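Local coordinates for protein polymeric immunoglobulin receptor (Mus musculus, PDB 4NOB) that probably binds polymeric immunoglobulins for transport across epithelia, with its first immunoglobulin V-type domain the part described here, at residues V14-I17 and E18-V22; I71-P74 and E75-T78; Q88-T91 and G92-C96. One frame throughout, in Å; residues are numbered along the deposited sequence.

Following the chain from the N terminus, interaction 1 comes first: the turn after strand 13-17 takes the chain from the sheet that contains strand 105-114 to strand 22-27 of the three-stranded sheet. Interaction 2 closes the hairpin between strands 68-73 and 78-83 of that three-stranded sheet and carries a glycan. Interaction 3 then brings the chain out of the loop after strand 78-83 into strand 92-98 of the larger sheet. The three follow in series, with none nested and none crossing. Interactions 1 and 3 meet through E18 and Q88, their centres about 11 Å apart, whereas interaction 2 lies about 23 Å, centre to centre, from each of the others.

Interaction 1 (V14-I17 and E18-V22); sequences VSSI and EGDSV
I17 and D20 begin and end a type II beta turn, closed by a bond of 3.0 Å from D20 N to I17 O with an N-H...O angle of 160°. Beyond it the chain doubles back, and the run from E18 to V22 leaves at 144° to that from V14 to I17. The third position of the turn belongs to G19, whose phi of 102° would press a CB against the carbonyl oxygen of E18.

The side chain of D20 provides a second link in the other direction. Its CG stands opposite the carbonyl carbon about the CA-CB bond, which sends the carboxylate back over the turn, and D20 OD2 accepts from I17 N at 3.0 Å. The N-H approaches from above the carboxylate plane and not from within it. I17 and D20 therefore hold each other twice, one backbone N-H serving a backbone oxygen and the other a side-chain oxygen, which ties the carboxylate to the turn it closes. The hydroxyl of S16 also lies toward D20 OD2, but its modelled position is doubtful and adds little evidence.

Farther from the turn the contact becomes apolar. V14 CG1 meets V22 CG1 at 3.7 Å, with one methyl from each valine doing the touching.

Strand 13-17 runs parallel to strand 105-114, to which V14, S16 and E18 are joined by backbone bonds, while V14 packs on V109 and L111. S16 and V22 rest on L86, and E18 OE2 accepts from Q88 N. In the V-set fold this is the passage from the A' strand to the B strand, here from strand 13-17 to strand 22-27 of the opposite sheet.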
loop_
_atom_site.group_PDB
_atom_site.type_symbol
_atom_site.label_atom_id
_atom_site.label_comp_id
_atom_site.label_asym_id
_atom_site.label_seq_id
_atom_site.Cartn_x
_atom_site.Cartn_y
_atom_site.Cartn_z
ATOM N N VAL A 14 -2.544 7.114 7.340
ATOM C CA VAL A 14 -1.820 6.217 8.213
ATOM C C VAL A 14 -0.681 6.992 8.855
ATOM O O VAL A 14 0.066 7.629 8.151
ATOM C CB VAL A 14 -1.221 5.018 7.435
ATOM C CG1 VAL A 14 -0.389 4.157 8.363
ATOM C CG2 VAL A 14 -2.360 4.204 6.777
ATOM N N SER A 15 -0.680 7.073 10.194
ATOM C CA SER A 15 0.362 7.831 10.923
ATOM C C SER A 15 1.243 6.825 11.647
ATOM O O SER A 15 0.733 5.899 12.286
ATOM C CB SER A 15 -0.268 8.692 11.950
ATOM O OG SER A 15 -1.080 9.650 11.314
ATOM N N SER A 16 2.556 6.980 11.555
ATOM C CA SER A 16 3.521 6.130 12.218
ATOM C C SER A 16 4.694 6.967 12.652
ATOM O O SER A 16 4.758 8.201 12.425
ATOM C CB SER A 16 3.974 5.069 11.243
ATOM O OG SER A 16 4.574 3.993 11.993
ATOM N N ILE A 17 5.625 6.309 13.349
ATOM C CA ILE A 17 6.888 6.872 13.776
ATOM C C ILE A 17 8.019 6.087 13.169
ATOM O O ILE A 17 7.935 4.858 12.923
ATOM C CB ILE A 17 6.965 6.793 15.310
ATOM C CG1 ILE A 17 5.797 7.583 15.957
ATOM C CG2 ILE A 17 8.261 7.310 15.817
ATOM C CD1 ILE A 17 5.821 9.032 15.611
ATOM N N GLU A 18 9.145 6.728 12.966
ATOM C CA GLU A 18 10.334 6.060 12.442
ATOM C C GLU A 18 10.700 4.837 13.239
ATOM O O GLU A 18 10.704 4.867 14.476
ATOM C CB GLU A 18 11.600 6.936 12.405
ATOM C CG GLU A 18 11.650 8.156 11.547
ATOM C CD GLU A 18 13.069 8.359 11.026
ATOM O OE1 GLU A 18 14.030 8.341 11.875
ATOM O OE2 GLU A 18 13.242 8.622 9.837
ATOM N N GLY A 19 10.894 3.754 12.506
ATOM C CA GLY A 19 11.184 2.432 13.106
ATOM C C GLY A 19 10.032 1.488 13.165
ATOM O O GLY A 19 10.285 0.264 13.320
ATOM N N ASP A 20 8.801 2.003 13.109
ATOM C CA ASP A 20 7.584 1.299 13.196
ATOM C C ASP A 20 7.404 0.482 11.887
ATOM O O ASP A 20 8.036 0.735 10.805
ATOM C CB ASP A 20 6.372 2.228 13.270
ATOM C CG ASP A 20 6.007 2.807 14.627
ATOM O OD1 ASP A 20 6.624 2.475 15.612
ATOM O OD2 ASP A 20 4.947 3.610 14.589
ATOM N N SER A 21 6.404 -0.396 11.952
ATOM C CA SER A 21 5.801 -1.133 10.875
ATOM C C SER A 21 4.352 -0.737 10.775
ATOM O O SER A 21 3.676 -0.399 11.789
ATOM C CB SER A 21 5.860 -2.608 11.172
ATOM O OG SER A 21 7.158 -3.148 11.306
ATOM N N VAL A 22 3.829 -0.845 9.549
ATOM C CA VAL A 22 2.418 -0.694 9.323
ATOM C C VAL A 22 1.845 -1.854 8.511
ATOM O O VAL A 22 2.567 -2.577 7.838
ATOM C CB VAL A 22 2.017 0.575 8.625
ATOM C CG1 VAL A 22 2.279 1.786 9.498
ATOM C CG2 VAL A 22 2.691 0.645 7.277
#

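Interaction 2 (I71-P74 and E75-T78); sequences INFP and ENNT. With NAG (2-acetamido-2-deoxy-beta-D-glucopyranose), chain B; EDO (1,2-ethanediol), chain D.
F73 and T78 pair at the end of a beta hairpin whose turn carries an N-linked glycan on N76. The pair is antiparallel and hydrogen-bonded: F73 N gives to T78 O at 2.8 Å, and T78 N returns a longer bond of 3.3 Å to F73 O. That same carbonyl oxygen accepts from N76 N at 3.1 Å, and the two donors reach it from opposite faces of its plane. N77, with a positive phi of 59°, stands with T78 opposite F73, which makes a G1 beta bulge.

N76, N77 and T78 form the glycosylation sequon, and F73 three places before the asparagine gives the spacing of an enhanced aromatic sequon. Within the V-set fold the hairpin joins strands 68-73 and 78-83, usually named D and E. T78 OG1 sits between its backbone N and carbonyl carbon (chi1 68°), from where it donates to N76 OD1 at 2.7 Å. This bond fixes the rotation of the amide, whose ND2 is bonded to NAG C1.

The sugar then lies back across the F73 ring. NAG C5 stands 3.6 Å above the plane, over the ring centre, consistent with a CH-pi contact, while NAG C6 approaches F73 CD1 to 3.5 Å. I71 CG2 covers the opposite face toward the rim. E75 bends round at chi2 to bring OE2 to the ring edge, 3.8 Å from F73 CD1. N72 OD1 accepts from the hydroxyl of Y28, and in the turn N77 OD1 accepts from R35 NH1.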
loop_
_atom_site.group_PDB
_atom_site.type_symbol
_atom_site.label_atom_id
_atom_site.label_comp_id
_atom_site.label_asym_id
_atom_site.label_seq_id
_atom_site.Cartn_x
_atom_site.Cartn_y
_atom_site.Cartn_z
ATOM N N ILE A 71 -0.046 -9.312 0.710
ATOM C CA ILE A 71 -0.702 -10.591 0.830
ATOM C C ILE A 71 -2.166 -10.454 0.417
ATOM O O ILE A 71 -2.891 -9.614 1.010
ATOM C CB ILE A 71 -0.724 -11.104 2.277
ATOM C CG1 ILE A 71 0.665 -11.056 2.919
ATOM C CG2 ILE A 71 -1.304 -12.517 2.311
ATOM C CD1 ILE A 71 0.730 -11.333 4.420
ATOM N N ASN A 72 -2.561 -11.181 -0.585
ATOM C CA ASN A 72 -3.939 -11.263 -1.015
ATOM C C ASN A 72 -4.658 -12.230 -0.148
ATOM O O ASN A 72 -4.234 -13.354 0.071
ATOM C CB ASN A 72 -4.120 -11.579 -2.488
ATOM C CG ASN A 72 -5.581 -11.456 -2.964
ATOM O OD1 ASN A 72 -6.264 -10.545 -2.578
ATOM N ND2 ASN A 72 -6.003 -12.391 -3.812
ATOM N N PHE A 73 -5.860 -11.840 0.304
ATOM C CA PHE A 73 -6.768 -12.690 1.074
ATOM C C PHE A 73 -8.097 -12.829 0.315
ATOM O O PHE A 73 -9.089 -12.140 0.672
ATOM C CB PHE A 73 -6.979 -12.135 2.492
ATOM C CG PHE A 73 -5.794 -12.178 3.376
ATOM C CD1 PHE A 73 -5.320 -13.391 3.834
ATOM C CD2 PHE A 73 -5.207 -10.996 3.811
ATOM C CE1 PHE A 73 -4.240 -13.463 4.684
ATOM C CE2 PHE A 73 -4.120 -11.106 4.673
ATOM C CZ PHE A 73 -3.633 -12.337 5.055
ATOM N N PRO A 74 -8.166 -13.652 -0.709
ATOM C CA PRO A 74 -9.400 -13.791 -1.440
ATOM C C PRO A 74 -10.536 -14.255 -0.572
ATOM O O PRO A 74 -11.698 -13.891 -0.861
ATOM C CB PRO A 74 -9.056 -14.746 -2.542
ATOM C CG PRO A 74 -7.828 -15.401 -2.067
ATOM C CD PRO A 74 -7.091 -14.508 -1.231
ATOM N N GLU A 75 -10.242 -14.937 0.513
ATOM C CA GLU A 75 -11.271 -15.494 1.414
ATOM C C GLU A 75 -12.090 -14.424 2.085
ATOM O O GLU A 75 -13.203 -14.695 2.491
ATOM C CB GLU A 75 -10.650 -16.389 2.447
ATOM C CG GLU A 75 -9.615 -15.755 3.312
ATOM C CD GLU A 75 -8.187 -16.070 2.865
ATOM O OE1 GLU A 75 -7.808 -15.857 1.678
ATOM O OE2 GLU A 75 -7.436 -16.569 3.769
ATOM N N ASN A 76 -11.628 -13.159 2.130
ATOM C CA ASN A 76 -12.428 -12.080 2.630
ATOM C C ASN A 76 -12.398 -10.820 1.778
ATOM O O ASN A 76 -12.771 -9.746 2.212
ATOM C CB ASN A 76 -12.164 -11.756 4.089
ATOM C CG ASN A 76 -10.725 -11.452 4.353
ATOM O OD1 ASN A 76 -10.016 -10.986 3.517
ATOM N ND2 ASN A 76 -10.317 -11.653 5.627
ATOM N N ASN A 77 -11.951 -11.002 0.529
ATOM C CA ASN A 77 -11.937 -9.915 -0.445
ATOM C C ASN A 77 -11.107 -8.709 0.006
ATOM O O ASN A 77 -11.533 -7.556 -0.129
ATOM C CB ASN A 77 -13.353 -9.523 -0.864
ATOM C CG ASN A 77 -14.101 -10.708 -1.355
ATOM O OD1 ASN A 77 -13.614 -11.402 -2.262
ATOM N ND2 ASN A 77 -15.302 -10.919 -0.871
ATOM N N THR A 78 -9.938 -8.965 0.575
ATOM C CA THR A 78 -9.014 -7.940 0.939
ATOM C C THR A 78 -7.607 -8.300 0.504
ATOM O O THR A 78 -7.321 -9.448 0.205
ATOM C CB THR A 78 -8.941 -7.703 2.476
ATOM O OG1 THR A 78 -8.370 -8.812 3.171
ATOM C CG2 THR A 78 -10.327 -7.420 3.016
HETATM C C1 NAG B . -8.981 -11.505 6.112
HETATM C C2 NAG B . -8.935 -10.760 7.436
HETATM C C3 NAG B . -7.559 -10.884 8.106
HETATM C C4 NAG B . -7.203 -12.340 8.210
HETATM C C5 NAG B . -7.268 -12.901 6.794
HETATM C C6 NAG B . -6.898 -14.407 6.785
HETATM C C7 NAG B . -10.300 -8.707 7.618
HETATM C C8 NAG B . -10.438 -7.227 7.268
HETATM N N2 NAG B . -9.227 -9.354 7.133
HETATM O O3 NAG B . -7.669 -10.348 9.441
HETATM O O4 NAG B . -5.852 -12.549 8.736
HETATM O O5 NAG B . -8.605 -12.845 6.337
HETATM O O6 NAG B . -7.762 -15.121 7.709
HETATM O O7 NAG B . -11.205 -9.290 8.240
HETATM C C1 EDO D . -13.434 -8.482 5.817
HETATM O O1 EDO D . -13.970 -9.642 6.481
HETATM C C2 EDO D . -14.383 -7.883 4.775
HETATM O O2 EDO D . -14.758 -8.854 3.843
#

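Interaction 3 (Q88-T91 and G92-C96); sequences QDDT and GSYKC. With EDO (1,2-ethanediol), chain E.
Y94 CG lies opposite the carbonyl carbon (chi1 -62°), and the ring, turned nearly perpendicular by a chi2 of 83°, reaches back along the chain to the backbone of D90. There Y94 OH donates to D90 O at 2.6 Å. The acceptor sits at the edge of the ring, in its plane, and also lies 3.3 Å from Y94 CE1; the hydroxyl is tilted 27° from the carbonyl plane of D90. A water donates to Y94 OH and to D90 OD1, each at 2.7 Å, and so links the phenol to the side chain of the residue whose carbonyl it holds. The D90 carboxylate has further partners, a salt bridge from R67 at OD1 and T87 N at OD2.

One residue on, T91 OG1 joins its own backbone N in donating to Q88 O, both from the same face of the carbonyl and both at 3.0 Å, which closes the 3-10 turn. With a phenylalanine in place of Y94, D90 O would probably be left without its hydroxyl donor and the water without one of its two acceptors.

The ring also meets that of W41, the two planes nearly parallel, while C96 forms the intersheet disulfide with C26. A tyrosine whose hydroxyl bonds to the backbone four residues earlier is the tyrosine corner, which in immunoglobulin V domains stands at the entry to strand F.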
loop_
_atom_site.group_PDB
_atom_site.type_symbol
_atom_site.label_atom_id
_atom_site.label_comp_id
_atom_site.label_asym_id
_atom_site.label_seq_id
_atom_site.Cartn_x
_atom_site.Cartn_y
_atom_site.Cartn_z
ATOM N N GLN A 88 11.137 8.653 7.986
ATOM C CA GLN A 88 10.505 9.819 7.474
ATOM C C GLN A 88 10.443 9.880 5.956
ATOM O O GLN A 88 9.523 10.460 5.388
ATOM C CB GLN A 88 11.093 11.091 8.032
ATOM C CG GLN A 88 11.042 11.267 9.514
ATOM C CD GLN A 88 11.761 12.509 9.901
ATOM O OE1 GLN A 88 13.062 12.442 10.040
ATOM N NE2 GLN A 88 11.078 13.514 10.163
ATOM N N ASP A 89 11.404 9.268 5.282
ATOM C CA ASP A 89 11.445 9.256 3.817
ATOM C C ASP A 89 10.286 8.421 3.175
ATOM O O ASP A 89 9.974 8.591 1.998
ATOM C CB ASP A 89 12.820 8.816 3.298
ATOM C CG ASP A 89 13.915 9.774 3.679
ATOM O OD1 ASP A 89 13.640 10.914 4.017
ATOM O OD2 ASP A 89 15.062 9.304 3.592
ATOM N N ASP A 90 9.632 7.612 3.962
ATOM C CA ASP A 90 8.398 6.874 3.540
ATOM C C ASP A 90 7.154 7.762 3.536
ATOM O O ASP A 90 6.137 7.389 2.934
ATOM C CB ASP A 90 8.168 5.680 4.387
ATOM C CG ASP A 90 9.212 4.593 4.171
ATOM O OD1 ASP A 90 9.317 4.127 2.977
ATOM O OD2 ASP A 90 9.949 4.209 5.104
ATOM N N THR A 91 7.194 8.941 4.135
ATOM C CA THR A 91 6.047 9.880 4.081
ATOM C C THR A 91 5.719 10.141 2.641
ATOM O O THR A 91 6.602 10.429 1.881
ATOM C CB THR A 91 6.405 11.188 4.825
ATOM O OG1 THR A 91 6.656 10.866 6.219
ATOM C CG2 THR A 91 5.371 12.187 4.685
ATOM N N GLY A 92 4.459 10.097 2.335
ATOM C CA GLY A 92 4.062 10.383 0.948
ATOM C C GLY A 92 2.594 10.033 0.750
ATOM O O GLY A 92 1.838 9.663 1.637
ATOM N N SER A 93 2.248 10.156 -0.518
ATOM C CA SER A 93 0.892 9.901 -1.076
ATOM C C SER A 93 0.999 8.635 -1.919
ATOM O O SER A 93 1.842 8.533 -2.787
ATOM C CB SER A 93 0.447 11.059 -1.970
ATOM O OG SER A 93 0.316 12.232 -1.188
ATOM N N TYR A 94 0.187 7.657 -1.547
ATOM C CA TYR A 94 0.180 6.306 -2.133
ATOM C C TYR A 94 -1.189 5.907 -2.619
ATOM O O TYR A 94 -2.212 6.509 -2.271
ATOM C CB TYR A 94 0.690 5.299 -1.071
ATOM C CG TYR A 94 2.097 5.533 -0.604
ATOM C CD1 TYR A 94 2.377 6.443 0.381
ATOM C CD2 TYR A 94 3.125 4.805 -1.118
ATOM C CE1 TYR A 94 3.697 6.680 0.791
ATOM C CE2 TYR A 94 4.444 4.983 -0.673
ATOM C CZ TYR A 94 4.718 5.909 0.297
ATOM O OH TYR A 94 6.022 6.044 0.760
ATOM N N LYS A 95 -1.213 4.792 -3.376
ATOM C CA LYS A 95 -2.461 4.145 -3.718
ATOM C C LYS A 95 -2.362 2.627 -3.513
ATOM O O LYS A 95 -1.295 2.081 -3.796
ATOM C CB LYS A 95 -2.901 4.432 -5.177
ATOM C CG LYS A 95 -3.157 5.860 -5.500
ATOM C CD LYS A 95 -3.559 5.963 -6.957
ATOM C CE LYS A 95 -3.543 7.403 -7.418
ATOM N NZ LYS A 95 -4.581 8.251 -6.766
ATOM N N CYS A 96 -3.411 2.039 -3.006
ATOM C CA CYS A 96 -3.574 0.589 -3.155
ATOM C C CYS A 96 -4.592 0.362 -4.257
ATOM O O CYS A 96 -5.548 1.141 -4.361
ATOM C CB CYS A 96 -3.973 -0.087 -1.865
ATOM S SG CYS A 96 -5.593 0.443 -1.267
HETATM C C1 EDO E . 10.254 4.368 -0.370
HETATM O O1 EDO E . 10.176 5.615 0.354
HETATM C C2 EDO E . 9.071 4.296 -1.242
HETATM O O2 EDO E . 9.097 5.341 -2.221
HETATM O O HOH W 1 6.887 3.686 1.848
#